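Local coordinates for protein DYNE7 (Micromonospora chersina, PDB 2XEM) that probably hydrolyses the thioester that holds a polyene intermediate to its polyketide synthase during dynemicin biosynthesis, as a hot-dog fold thioesterase, at residues D[47-52]-D[135-140]; D[71-76]-D[110-115]; D[85-90]-D[141-146]. All blocks are in the same frame, centred on the assembly; numbering follows the deposited sequence. Where two conformers were deposited one is given.

Interaction 1: residues D[47-52]-D[135-140]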
ATOM      1  N   ASP D  47      -9.941  17.255  12.249  1.00 24.78           N
ATOM      2  CA  ASP D  47     -11.171  17.523  12.989  1.00 25.06           C
ATOM      3  C   ASP D  47     -10.959  18.412  14.207  1.00 32.12           C
ATOM      4  O   ASP D  47     -11.797  19.258  14.491  1.00 33.78           O
ATOM      5  CB  ASP D  47     -11.822  16.201  13.446  1.00 25.56           C
ATOM      6  CG  ASP D  47     -12.489  15.402  12.350  1.00 35.40           C
ATOM      7  OD1 ASP D  47     -12.796  15.987  11.286  1.00 35.65           O
ATOM      8  OD2 ASP D  47     -12.703  14.187  12.551  1.00 43.91           O
ATOM      9  N   HIS D  48      -9.850  18.227  14.942  1.00 28.90           N
ATOM     10  CA  HIS D  48      -9.753  18.752  16.313  1.00 28.70           C
ATOM     11  C   HIS D  48      -8.507  19.583  16.578  1.00 31.33           C
ATOM     12  O   HIS D  48      -8.428  20.243  17.602  1.00 29.41           O
ATOM     13  CB  HIS D  48      -9.901  17.599  17.349  1.00 28.68           C
ATOM     14  CG  HIS D  48     -11.218  16.895  17.259  1.00 32.71           C
ATOM     15  ND1 HIS D  48     -12.417  17.580  17.413  1.00 35.85           N
ATOM     16  CD2 HIS D  48     -11.491  15.599  16.997  1.00 34.11           C
ATOM     17  CE1 HIS D  48     -13.371  16.677  17.256  1.00 35.36           C
ATOM     18  NE2 HIS D  48     -12.863  15.470  17.003  1.00 34.69           N
ATOM     19  N   ALA D  49      -7.518  19.517  15.686  1.00 29.18           N
ATOM     20  CA  ALA D  49      -6.293  20.293  15.826  1.00 28.84           C
ATOM     21  C   ALA D  49      -5.844  20.841  14.453  1.00 31.14           C
ATOM     22  O   ALA D  49      -4.710  20.586  14.042  1.00 29.78           O
ATOM     23  CB  ALA D  49      -5.202  19.437  16.482  1.00 28.98           C
ATOM     24  N   PRO D  50      -6.718  21.593  13.715  1.00 29.46           N
ATOM     25  CA  PRO D  50      -6.356  22.002  12.341  1.00 29.53           C
ATOM     26  C   PRO D  50      -5.110  22.878  12.216  1.00 32.35           C
ATOM     27  O   PRO D  50      -4.484  22.862  11.167  1.00 32.52           O
ATOM     28  CB  PRO D  50      -7.621  22.737  11.848  1.00 31.93           C
ATOM     29  CG  PRO D  50      -8.268  23.249  13.086  1.00 35.56           C
ATOM     30  CD  PRO D  50      -8.044  22.146  14.090  1.00 30.80           C
ATOM     31  N   GLY D  51      -4.780  23.651  13.259  1.00 29.42           N
ATOM     32  CA  GLY D  51      -3.558  24.454  13.299  1.00 29.85           C
ATOM     33  C   GLY D  51      -2.320  23.581  13.244  1.00 37.92           C
ATOM     34  O   GLY D  51      -1.352  23.924  12.558  1.00 40.57           O
ATOM     35  N   VAL D  52      -2.345  22.429  13.950  1.00 32.56           N
ATOM     36  CA  VAL D  52      -1.265  21.433  13.945  1.00 31.04           C
ATOM     37  C   VAL D  52      -1.145  20.795  12.549  1.00 34.44           C
ATOM     38  O   VAL D  52      -0.036  20.654  12.036  1.00 31.82           O
ATOM     39  CB  VAL D  52      -1.426  20.364  15.067  1.00 32.55           C
ATOM     40  CG1 VAL D  52      -0.289  19.358  15.033  1.00 31.23           C
ATOM     41  CG2 VAL D  52      -1.549  21.000  16.451  1.00 32.74           C
ATOM     42  N   PRO D 135       2.315  20.680  20.660  1.00 26.48           N
ATOM     43  CA  PRO D 135       1.589  21.968  20.553  1.00 25.75           C
ATOM     44  C   PRO D 135       0.374  22.006  21.477  1.00 26.86           C
ATOM     45  O   PRO D 135      -0.292  20.989  21.645  1.00 23.72           O
ATOM     46  CB  PRO D 135       1.183  22.035  19.064  1.00 26.77           C
ATOM     47  CG  PRO D 135       2.206  21.155  18.357  1.00 31.68           C
ATOM     48  CD  PRO D 135       2.472  20.031  19.333  1.00 26.18           C
ATOM     49  N   ALA D 136       0.098  23.179  22.082  1.00 27.22           N
ATOM     50  CA  ALA D 136      -1.012  23.374  23.030  1.00 27.31           C
ATOM     51  C   ALA D 136      -2.355  22.882  22.460  1.00 29.64           C
ATOM     52  O   ALA D 136      -3.097  22.193  23.151  1.00 28.07           O
ATOM     53  CB  ALA D 136      -1.099  24.833  23.411  1.00 28.99           C
ATOM     54  N   GLU D 137      -2.612  23.178  21.169  1.00 26.64           N
ATOM     55  CA  GLU D 137      -3.842  22.817  20.472  1.00 25.85           C
ATOM     56  C   GLU D 137      -4.050  21.297  20.446  1.00 29.66           C
ATOM     57  O   GLU D 137      -5.183  20.833  20.646  1.00 29.71           O
ATOM     58  CB  GLU D 137      -3.805  23.376  19.045  1.00 27.15           C
ATOM     59  CG  GLU D 137      -5.084  23.131  18.269  1.00 32.21           C
ATOM     60  CD  GLU D 137      -5.044  23.530  16.808  1.00 44.02           C
ATOM     61  OE1 GLU D 137      -6.133  23.743  16.239  1.00 41.26           O
ATOM     62  OE2 GLU D 137      -3.940  23.654  16.235  1.00 37.03           O
ATOM     63  N   LEU D 138      -2.959  20.538  20.206  1.00 22.75           N
ATOM     64  CA  LEU D 138      -2.985  19.089  20.165  1.00 20.80           C
ATOM     65  C   LEU D 138      -3.155  18.506  21.580  1.00 24.58           C
ATOM     66  O   LEU D 138      -3.959  17.604  21.762  1.00 22.31           O
ATOM     67  CB  LEU D 138      -1.708  18.550  19.473  1.00 19.90           C
ATOM     68  CG  LEU D 138      -1.553  17.037  19.311  1.00 23.62           C
ATOM     69  CD1 LEU D 138      -2.840  16.384  18.690  1.00 24.66           C
ATOM     70  CD2 LEU D 138      -0.336  16.723  18.453  1.00 22.19           C
ATOM     71  N   ARG D 139      -2.412  19.023  22.572  1.00 23.19           N
ATOM     72  CA  ARG D 139      -2.583  18.660  23.986  1.00 25.04           C
ATOM     73  C   ARG D 139      -4.070  18.781  24.388  1.00 30.73           C
ATOM     74  O   ARG D 139      -4.665  17.822  24.890  1.00 30.74           O
ATOM     75  CB  ARG D 139      -1.713  19.588  24.885  1.00 26.05           C
ATOM     76  CG  ARG D 139      -1.566  19.095  26.322  1.00 47.64           C
ATOM     77  CD  ARG D 139      -1.489  20.231  27.335  1.00 66.87           C
ATOM     78  NE  ARG D 139      -1.606  19.773  28.727  1.00 79.76           N
ATOM     79  CZ  ARG D 139      -2.756  19.534  29.364  1.00 93.82           C
ATOM     80  NH1 ARG D 139      -3.918  19.663  28.730  1.00 79.38           N
ATOM     81  NH2 ARG D 139      -2.749  19.147  30.633  1.00 77.36           N
ATOM     82  N   ARG D 140      -4.646  19.961  24.129  1.00 27.26           N
ATOM     83  CA  ARG D 140      -6.038  20.327  24.343  1.00 28.79           C
ATOM     84  C   ARG D 140      -7.005  19.308  23.671  1.00 30.28           C
ATOM     85  O   ARG D 140      -7.914  18.792  24.309  1.00 29.87           O
ATOM     86  CB  ARG D 140      -6.229  21.746  23.762  1.00 31.22           C
ATOM     87  CG  ARG D 140      -7.307  22.569  24.363  1.00 32.67           C
ATOM     88  CD  ARG D 140      -7.084  24.055  24.122  1.00 34.39           C
ATOM     89  NE  ARG D 140      -7.200  24.453  22.708  1.00 35.05           N
ATOM     90  CZ  ARG D 140      -6.280  25.148  22.036  1.00 42.59           C
ATOM     91  NH1 ARG D 140      -5.160  25.537  22.634  1.00 38.82           N
ATOM     92  NH2 ARG D 140      -6.471  25.455  20.766  1.00 27.64           N
TER

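Interaction 2: residues D[71-76]-D[110-115]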
ATOM      1  N   PHE D  71      -4.554  -8.917  17.148  1.00 17.38           N
ATOM      2  CA  PHE D  71      -5.616  -9.272  16.180  1.00 18.32           C
ATOM      3  C   PHE D  71      -6.522 -10.356  16.768  1.00 22.57           C
ATOM      4  O   PHE D  71      -6.016 -11.343  17.310  1.00 22.62           O
ATOM      5  CB  PHE D  71      -5.002  -9.737  14.835  1.00 19.22           C
ATOM      6  CG  PHE D  71      -4.016  -8.734  14.265  1.00 20.04           C
ATOM      7  CD1 PHE D  71      -4.456  -7.679  13.468  1.00 21.46           C
ATOM      8  CD2 PHE D  71      -2.651  -8.822  14.564  1.00 22.04           C
ATOM      9  CE1 PHE D  71      -3.554  -6.744  12.949  1.00 21.15           C
ATOM     10  CE2 PHE D  71      -1.743  -7.885  14.038  1.00 24.82           C
ATOM     11  CZ  PHE D  71      -2.205  -6.856  13.223  1.00 21.80           C
ATOM     12  N   TYR D  72      -7.850 -10.156  16.695  1.00 18.75           N
ATOM     13  CA  TYR D  72      -8.812 -11.052  17.360  1.00 20.45           C
ATOM     14  C   TYR D  72      -9.758 -11.755  16.386  1.00 25.18           C
ATOM     15  O   TYR D  72     -10.064 -12.922  16.568  1.00 26.25           O
ATOM     16  CB  TYR D  72      -9.616 -10.320  18.459  1.00 21.53           C
ATOM     17  CG  TYR D  72      -8.764  -9.569  19.467  1.00 24.27           C
ATOM     18  CD1 TYR D  72      -7.737 -10.208  20.166  1.00 27.70           C
ATOM     19  CD2 TYR D  72      -8.999  -8.229  19.743  1.00 25.04           C
ATOM     20  CE1 TYR D  72      -6.950  -9.514  21.101  1.00 30.12           C
ATOM     21  CE2 TYR D  72      -8.229  -7.533  20.676  1.00 25.79           C
ATOM     22  CZ  TYR D  72      -7.205  -8.173  21.348  1.00 33.46           C
ATOM     23  OH  TYR D  72      -6.474  -7.464  22.268  1.00 35.45           O
ATOM     24  N   ALA D  73     -10.249 -11.040  15.391  1.00 21.50           N
ATOM     25  CA  ALA D  73     -11.188 -11.578  14.409  1.00 21.99           C
ATOM     26  C   ALA D  73     -10.871 -10.979  13.048  1.00 24.75           C
ATOM     27  O   ALA D  73     -10.449  -9.826  12.977  1.00 23.28           O
ATOM     28  CB  ALA D  73     -12.623 -11.249  14.822  1.00 22.47           C
ATOM     29  N   GLU D  74     -11.103 -11.742  11.987  1.00 22.46           N
ATOM     30  CA  GLU D  74     -10.808 -11.322  10.616  0.50 21.74           C
ATOM     31  C   GLU D  74     -11.730 -10.196  10.105  1.00 27.26           C
ATOM     32  O   GLU D  74     -12.938 -10.204  10.371  1.00 27.60           O
ATOM     33  CB  GLU D  74     -10.834 -12.540   9.684  0.50 23.14           C
ATOM     34  CG  GLU D  74      -9.609 -13.424   9.876  0.50 31.25           C
ATOM     35  CD  GLU D  74      -9.668 -14.823   9.302  0.50 50.43           C
ATOM     36  OE1 GLU D  74      -9.175 -15.755   9.979  0.50 55.09           O
ATOM     37  OE2 GLU D  74     -10.176 -14.988   8.169  0.50 31.45           O
ATOM     38  N   GLY D  75     -11.131  -9.229   9.413  1.00 23.25           N
ATOM     39  CA  GLY D  75     -11.857  -8.232   8.634  1.00 23.38           C
ATOM     40  C   GLY D  75     -11.998  -8.703   7.190  1.00 28.13           C
ATOM     41  O   GLY D  75     -11.212  -9.532   6.721  1.00 27.81           O
ATOM     42  N   SER D  76     -13.004  -8.207   6.485  1.00 23.69           N
ATOM     43  CA  SER D  76     -13.306  -8.598   5.113  1.00 23.29           C
ATOM     44  C   SER D  76     -13.565  -7.339   4.264  1.00 21.65           C
ATOM     45  O   SER D  76     -13.918  -6.303   4.816  1.00 19.10           O
ATOM     46  CB  SER D  76     -14.563  -9.468   5.074  1.00 28.83           C
ATOM     47  OG  SER D  76     -14.392 -10.680   5.792  1.00 42.03           O
ATOM     48  N   THR D 110     -18.201  -6.069  16.218  1.00 24.26           N
ATOM     49  CA  THR D 110     -17.159  -7.048  16.486  1.00 23.37           C
ATOM     50  C   THR D 110     -15.817  -6.354  16.646  1.00 26.90           C
ATOM     51  O   THR D 110     -15.382  -5.619  15.754  1.00 23.44           O
ATOM     52  CB  THR D 110     -17.147  -8.131  15.373  1.00 34.18           C
ATOM     53  OG1 THR D 110     -18.472  -8.656  15.221  1.00 35.14           O
ATOM     54  CG2 THR D 110     -16.171  -9.292  15.674  1.00 30.34           C
ATOM     55  N   LEU D 111     -15.160  -6.573  17.800  1.00 24.49           N
ATOM     56  CA  LEU D 111     -13.790  -6.116  18.013  1.00 20.70           C
ATOM     57  C   LEU D 111     -12.837  -6.958  17.157  1.00 25.42           C
ATOM     58  O   LEU D 111     -12.608  -8.133  17.440  1.00 27.44           O
ATOM     59  CB  LEU D 111     -13.407  -6.189  19.517  1.00 20.03           C
ATOM     60  CG  LEU D 111     -12.024  -5.622  19.895  1.00 21.74           C
ATOM     61  CD1 LEU D 111     -11.968  -4.111  19.693  1.00 21.15           C
ATOM     62  CD2 LEU D 111     -11.647  -5.994  21.333  1.00 23.33           C
ATOM     63  N   LEU D 112     -12.302  -6.365  16.100  1.00 20.97           N
ATOM     64  CA  LEU D 112     -11.388  -7.059  15.181  1.00 19.78           C
ATOM     65  C   LEU D 112     -10.006  -7.144  15.746  1.00 22.11           C
ATOM     66  O   LEU D 112      -9.324  -8.145  15.561  1.00 21.10           O
ATOM     67  CB  LEU D 112     -11.335  -6.345  13.813  1.00 18.52           C
ATOM     68  CG  LEU D 112     -12.656  -6.292  12.997  1.00 21.21           C
ATOM     69  CD1 LEU D 112     -12.424  -5.670  11.619  1.00 18.34           C
ATOM     70  CD2 LEU D 112     -13.288  -7.665  12.846  1.00 26.15           C
ATOM     71  N   ALA D 113      -9.593  -6.090  16.459  1.00 18.32           N
ATOM     72  CA  ALA D 113      -8.207  -5.843  16.809  1.00 16.15           C
ATOM     73  C   ALA D 113      -8.126  -4.714  17.799  1.00 21.55           C
ATOM     74  O   ALA D 113      -9.088  -3.942  17.964  1.00 18.97           O
ATOM     75  CB  ALA D 113      -7.411  -5.466  15.556  1.00 15.77           C
ATOM     76  N   GLN D 114      -6.977  -4.626  18.491  1.00 18.29           N
ATOM     77  CA  GLN D 114      -6.626  -3.434  19.265  1.00 17.41           C
ATOM     78  C   GLN D 114      -5.209  -3.028  18.893  1.00 21.53           C
ATOM     79  O   GLN D 114      -4.455  -3.834  18.346  1.00 18.89           O
ATOM     80  CB  GLN D 114      -6.770  -3.664  20.778  1.00 18.29           C
ATOM     81  CG  GLN D 114      -8.241  -3.783  21.235  1.00 15.77           C
ATOM     82  CD  GLN D 114      -8.351  -4.139  22.679  1.00 28.81           C
ATOM     83  OE1 GLN D 114      -7.780  -5.117  23.143  1.00 26.08           O
ATOM     84  NE2 GLN D 114      -9.100  -3.349  23.430  1.00 23.75           N
ATOM     85  N   GLY D 115      -4.873  -1.774  19.150  1.00 17.55           N
ATOM     86  CA  GLY D 115      -3.539  -1.289  18.847  1.00 15.78           C
ATOM     87  C   GLY D 115      -3.080  -0.177  19.745  1.00 18.33           C
ATOM     88  O   GLY D 115      -3.855   0.359  20.550  1.00 18.58           O
TER

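Interaction 3: residues D[85-90]-D[141-146]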
ATOM      1  N   MET D  85      -9.937   5.850  18.675  1.00 23.00           N
ATOM      2  CA  MET D  85      -8.687   6.296  19.273  1.00 23.16           C
ATOM      3  C   MET D  85      -8.877   6.924  20.657  1.00 24.25           C
ATOM      4  O   MET D  85      -9.786   7.727  20.873  1.00 22.82           O
ATOM      5  CB  MET D  85      -7.973   7.273  18.343  1.00 26.17           C
ATOM      6  CG  MET D  85      -6.553   7.590  18.762  1.00 32.58           C
ATOM      7  SD  MET D  85      -5.756   8.695  17.576  1.00 40.63           S
ATOM      8  CE  MET D  85      -6.690  10.254  17.941  1.00 37.63           C
ATOM      9  N   MET D  86      -7.974   6.592  21.577  1.00 20.85           N
ATOM     10  CA  MET D  86      -7.908   7.235  22.894  1.00 22.14           C
ATOM     11  C   MET D  86      -6.495   7.653  23.233  1.00 24.61           C
ATOM     12  O   MET D  86      -5.544   7.001  22.803  1.00 23.74           O
ATOM     13  CB  MET D  86      -8.433   6.281  23.970  1.00 26.03           C
ATOM     14  CG  MET D  86      -9.909   6.008  23.803  1.00 31.29           C
ATOM     15  SD  MET D  86     -10.747   5.430  25.233  1.00 39.96           S
ATOM     16  CE  MET D  86     -10.931   6.987  26.155  1.00 36.45           C
ATOM     17  N   LEU D  87      -6.358   8.737  24.004  1.00 21.51           N
ATOM     18  CA  LEU D  87      -5.078   9.128  24.575  1.00 22.67           C
ATOM     19  C   LEU D  87      -4.747   8.248  25.782  1.00 27.80           C
ATOM     20  O   LEU D  87      -5.510   8.203  26.745  1.00 26.81           O
ATOM     21  CB  LEU D  87      -5.061  10.621  24.961  1.00 23.95           C
ATOM     22  CG  LEU D  87      -3.817  11.149  25.680  1.00 28.52           C
ATOM     23  CD1 LEU D  87      -2.666  11.239  24.729  1.00 29.06           C
ATOM     24  CD2 LEU D  87      -4.089  12.509  26.336  1.00 30.81           C
ATOM     25  N   ASP D  88      -3.606   7.537  25.723  1.00 27.71           N
ATOM     26  CA  ASP D  88      -3.090   6.788  26.885  1.00 27.98           C
ATOM     27  C   ASP D  88      -2.298   7.654  27.819  1.00 31.35           C
ATOM     28  O   ASP D  88      -2.504   7.599  29.029  1.00 30.53           O
ATOM     29  CB  ASP D  88      -2.228   5.606  26.444  1.00 29.69           C
ATOM     30  CG  ASP D  88      -3.010   4.506  25.792  1.00 52.58           C
ATOM     31  OD1 ASP D  88      -4.261   4.522  25.889  1.00 57.43           O
ATOM     32  OD2 ASP D  88      -2.380   3.601  25.216  1.00 59.68           O
ATOM     33  N   ARG D  89      -1.361   8.427  27.263  1.00 30.34           N
ATOM     34  CA  ARG D  89      -0.555   9.354  28.049  1.00 33.12           C
ATOM     35  C   ARG D  89       0.188  10.338  27.169  1.00 38.01           C
ATOM     36  O   ARG D  89       0.510  10.045  26.008  1.00 34.49           O
ATOM     37  CB  ARG D  89       0.381   8.632  29.058  1.00 36.89           C
ATOM     38  CG  ARG D  89       1.378   7.675  28.438  1.00 49.02           C
ATOM     39  CD  ARG D  89       1.669   6.496  29.347  1.00 68.96           C
ATOM     40  NE  ARG D  89       1.028   5.263  28.867  1.00 84.27           N
ATOM     41  CZ  ARG D  89       1.535   4.457  27.936  1.00 97.81           C
ATOM     42  NH1 ARG D  89       2.700   4.741  27.361  1.00 79.16           N
ATOM     43  NH2 ARG D  89       0.876   3.366  27.564  1.00 89.44           N
ATOM     44  N   LEU D  90       0.424  11.511  27.736  1.00 37.78           N
ATOM     45  CA  LEU D  90       1.194  12.582  27.149  1.00 40.79           C
ATOM     46  C   LEU D  90       2.354  12.746  28.075  1.00 50.50           C
ATOM     47  O   LEU D  90       2.151  13.045  29.249  1.00 52.13           O
ATOM     48  CB  LEU D  90       0.345  13.856  27.081  1.00 42.05           C
ATOM     49  CG  LEU D  90       0.631  14.719  25.884  1.00 48.74           C
ATOM     50  CD1 LEU D  90      -0.486  14.607  24.837  1.00 48.34           C
ATOM     51  CD2 LEU D  90       0.891  16.174  26.311  1.00 53.53           C
ATOM     52  N   ALA D 141      -6.771  19.004  22.405  1.00 26.11           N
ATOM     53  CA  ALA D 141      -7.623  18.112  21.605  1.00 23.75           C
ATOM     54  C   ALA D 141      -7.560  16.639  22.115  1.00 27.69           C
ATOM     55  O   ALA D 141      -8.609  16.005  22.329  1.00 27.57           O
ATOM     56  CB  ALA D 141      -7.229  18.202  20.137  1.00 22.44           C
ATOM     57  N   LEU D 142      -6.336  16.113  22.343  1.00 24.57           N
ATOM     58  CA  LEU D 142      -6.154  14.732  22.847  1.00 24.37           C
ATOM     59  C   LEU D 142      -6.695  14.521  24.260  1.00 27.52           C
ATOM     60  O   LEU D 142      -7.210  13.446  24.544  1.00 25.34           O
ATOM     61  CB  LEU D 142      -4.693  14.312  22.826  1.00 24.65           C
ATOM     62  CG  LEU D 142      -4.021  14.082  21.485  1.00 28.15           C
ATOM     63  CD1 LEU D 142      -2.540  14.123  21.678  1.00 27.57           C
ATOM     64  CD2 LEU D 142      -4.467  12.748  20.838  1.00 28.65           C
ATOM     65  N   SER D 143      -6.599  15.542  25.144  1.00 25.51           N
ATOM     66  CA  SER D 143      -7.045  15.409  26.532  1.00 26.61           C
ATOM     67  C   SER D 143      -8.542  15.152  26.662  1.00 29.80           C
ATOM     68  O   SER D 143      -8.973  14.601  27.662  1.00 30.13           O
ATOM     69  CB  SER D 143      -6.588  16.600  27.364  1.00 33.90           C
ATOM     70  OG  SER D 143      -5.170  16.598  27.376  1.00 44.75           O
ATOM     71  N   ARG D 144      -9.320  15.456  25.632  1.00 26.39           N
ATOM     72  CA  ARG D 144     -10.765  15.162  25.613  1.00 26.92           C
ATOM     73  C   ARG D 144     -11.057  13.666  25.473  1.00 28.87           C
ATOM     74  O   ARG D 144     -12.171  13.233  25.751  1.00 27.60           O
ATOM     75  CB  ARG D 144     -11.477  15.959  24.513  1.00 29.01           C
ATOM     76  CG  ARG D 144     -11.349  17.476  24.706  1.00 40.17           C
ATOM     77  CD  ARG D 144     -12.391  18.283  23.939  1.00 51.14           C
ATOM     78  NE  ARG D 144     -12.315  18.069  22.488  1.00 60.59           N
ATOM     79  CZ  ARG D 144     -11.608  18.818  21.649  1.00 79.92           C
ATOM     80  NH1 ARG D 144     -10.902  19.848  22.101  1.00 67.53           N
ATOM     81  NH2 ARG D 144     -11.607  18.549  20.352  1.00 71.48           N
ATOM     82  N   TYR D 145     -10.045  12.876  25.046  1.00 25.27           N
ATOM     83  CA  TYR D 145     -10.167  11.428  24.845  1.00 25.32           C
ATOM     84  C   TYR D 145      -9.212  10.637  25.746  1.00 27.19           C
ATOM     85  O   TYR D 145      -8.777   9.545  25.360  1.00 26.67           O
ATOM     86  CB  TYR D 145      -9.943  11.070  23.355  1.00 24.69           C
ATOM     87  CG  TYR D 145     -10.869  11.832  22.430  1.00 27.12           C
ATOM     88  CD1 TYR D 145     -12.175  11.401  22.204  1.00 29.39           C
ATOM     89  CD2 TYR D 145     -10.475  13.033  21.858  1.00 27.38           C
ATOM     90  CE1 TYR D 145     -13.037  12.108  21.367  1.00 28.50           C
ATOM     91  CE2 TYR D 145     -11.334  13.755  21.029  1.00 28.61           C
ATOM     92  CZ  TYR D 145     -12.605  13.283  20.774  1.00 37.81           C
ATOM     93  OH  TYR D 145     -13.425  14.009  19.944  1.00 45.16           O
ATOM     94  N   ALA D 146      -8.849  11.204  26.903  1.00 24.17           N
ATOM     95  CA  ALA D 146      -7.953  10.549  27.862  1.00 25.35           C
ATOM     96  C   ALA D 146      -8.539   9.267  28.469  1.00 30.00           C
ATOM     97  O   ALA D 146      -9.684   9.242  28.941  1.00 29.13           O
ATOM     98  CB  ALA D 146      -7.523  11.510  28.974  1.00 26.55           C
TER

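Interaction 1: residues D[47-52]-D[135-140]
Glu137 lays its carboxylate against the first turn of helix 50-55, where Gly51 N makes a weak hydrogen bond to OE1 (3.3 Å) and Val52 N a weak, bent one to OE2 (3.0 Å, 124° at the hydrogen). Two amides at a helix start thus share one acid group, an arrangement in which the positive end of the helix dipole would be expected to favour the charged form. The side chain reaches this far because CG stands anti to the backbone N (chi1 -176°) and the chain stays extended beyond it. On the way, Glu137 CG runs over Ala49, 4.1 Å from its CB, while Pro50 CD sits 3.3 Å from OE1, the two side chains crossing nearly at right angles. Shortening Glu137 to an alanine would probably leave the Gly51 and Val52 amides without this acceptor and open a gap over Ala49. Beside the carboxylate, Val52 CG2 touches both Pro135 CB and Leu138 CB, 3.9 Å from each. Ala49 separates helix 32-48 from helix 50-55, and Pro135 is the N-cap residue of helix 136-143. Leu138 also packs on Phe44 and Leu45 of helix 32-48, and Val52 and Pro135 on Leu60 of strand 60-71.

Interaction 2: residues D[71-76]-D[110-115]
Leu112 O is gripped by two consecutive amides, Tyr72 N at 2.7 Å and Ala73 N at 3.0 Å. Both bonds are nearly straight at the hydrogen (160° and 168°), and both donors come from the same face of the carbonyl plane, each tilted from it. Successive amides thus converge on one acceptor as the chain leaves strand 60-71. One residue earlier, Phe71 and Ala113 form an antiparallel non-hydrogen-bonded pair, with Phe71 CD1 4.2 Å from Ala113 CB. Tyr72 lies alongside Leu111, pointing the same way, and its CE2 meets Leu111 CD2 at 3.8 Å. Tyr72 OH donates to Gln114 OE1 (2.8 Å), arriving in the carbonyl plane on a lone pair. The first torsion of Gln114, with CG anti to the carbonyl carbon, puts CG at the ring's edge in plane; the extended chain beyond carries OE1 to the hydroxyl, the amide turned 59° from the ring. Gln114 NE2 is held by Asp100, so the amide is fixed at both ends. Further along, Leu112 CD2 reaches Glu74 O (3.6 Å), an oxygen that also accepts from Arg103, and CD1 touches Gly75 CA. Phe71 meets Tyr33 edge-to-face, packs on Thr64 of the second subunit and makes backbone hydrogen bonds to that subunit. In the antiparallel sheet of the hot-dog fold, strand 110-124 has strand 60-71 on one flank and strand 94-105 on the other, where a classic beta bulge sets Leu112 and Ala113 opposite the single residue Tyr101.

Interaction 3: residues D[85-90]-D[141-146]
Leu87 and Ala146 form a single backbone bridge, in which Leu87 N donates to Tyr145 O (2.9 Å) from above the carbonyl plane and Ala146 CA approaches Leu87 O in a CA-H...O contact of 3.6 Å. A type I turn from Ser143 to Ala146 lays the chain alongside the strand, and a backbone hydrogen bond between Leu87 and Val147 follows. Leu87 sets its side chain against Leu142, on the helix just before the turn: CB lies 3.6 Å from Leu142 O, and CD2 meets Leu142 CB at 4.0 Å, the two leucines crossing at about a right angle. Placing CG anti to the backbone N (chi1 175°) also brings Leu87 CD2 near Ser143 N and Ala146 CB. The far end of Leu142 is met by Leu90, CD1 to CD1 at 3.8 Å, again crosswise. At the other end of the strand segment, Met86 bends at chi3 (78°) and curls its methyl back, so that CE rests 3.4 Å from Tyr145 O. Met85 CE touches Leu142 CD2 more loosely, at 4.4 Å; the Met85 side chain also packs on Cys40 and Phe44 of helix 32-48. Strand 80-91 pairs in turn with strand 94-105, a classic beta bulge placing Asp88 and Arg89 across from Ala96 alone. The contact joins the last helix of the chain to strand 80-91 of the antiparallel hot-dog sheet.

How the interactions relate
Interactions 1 and 3 are neighbours, their centres 12 Å apart, and share helix 136-143: its first turn meets helix 50-55, while residues 141-146 meet strand 80-91. They touch directly where His48 ND1 lies 3.2 Å from Arg144 NH2 and where Arg139 CG packs 3.8 Å from Leu90 CD2. Interaction 2 stands across the chain's centre from interaction 1, with centres 29 Å apart, and about 6 Å from interaction 3 at the nearest atoms; interactions 2 and 3 reach the same sheet. In interaction 2 the side chain of Glu74 lies about 9 Å from a bound polyene ligand.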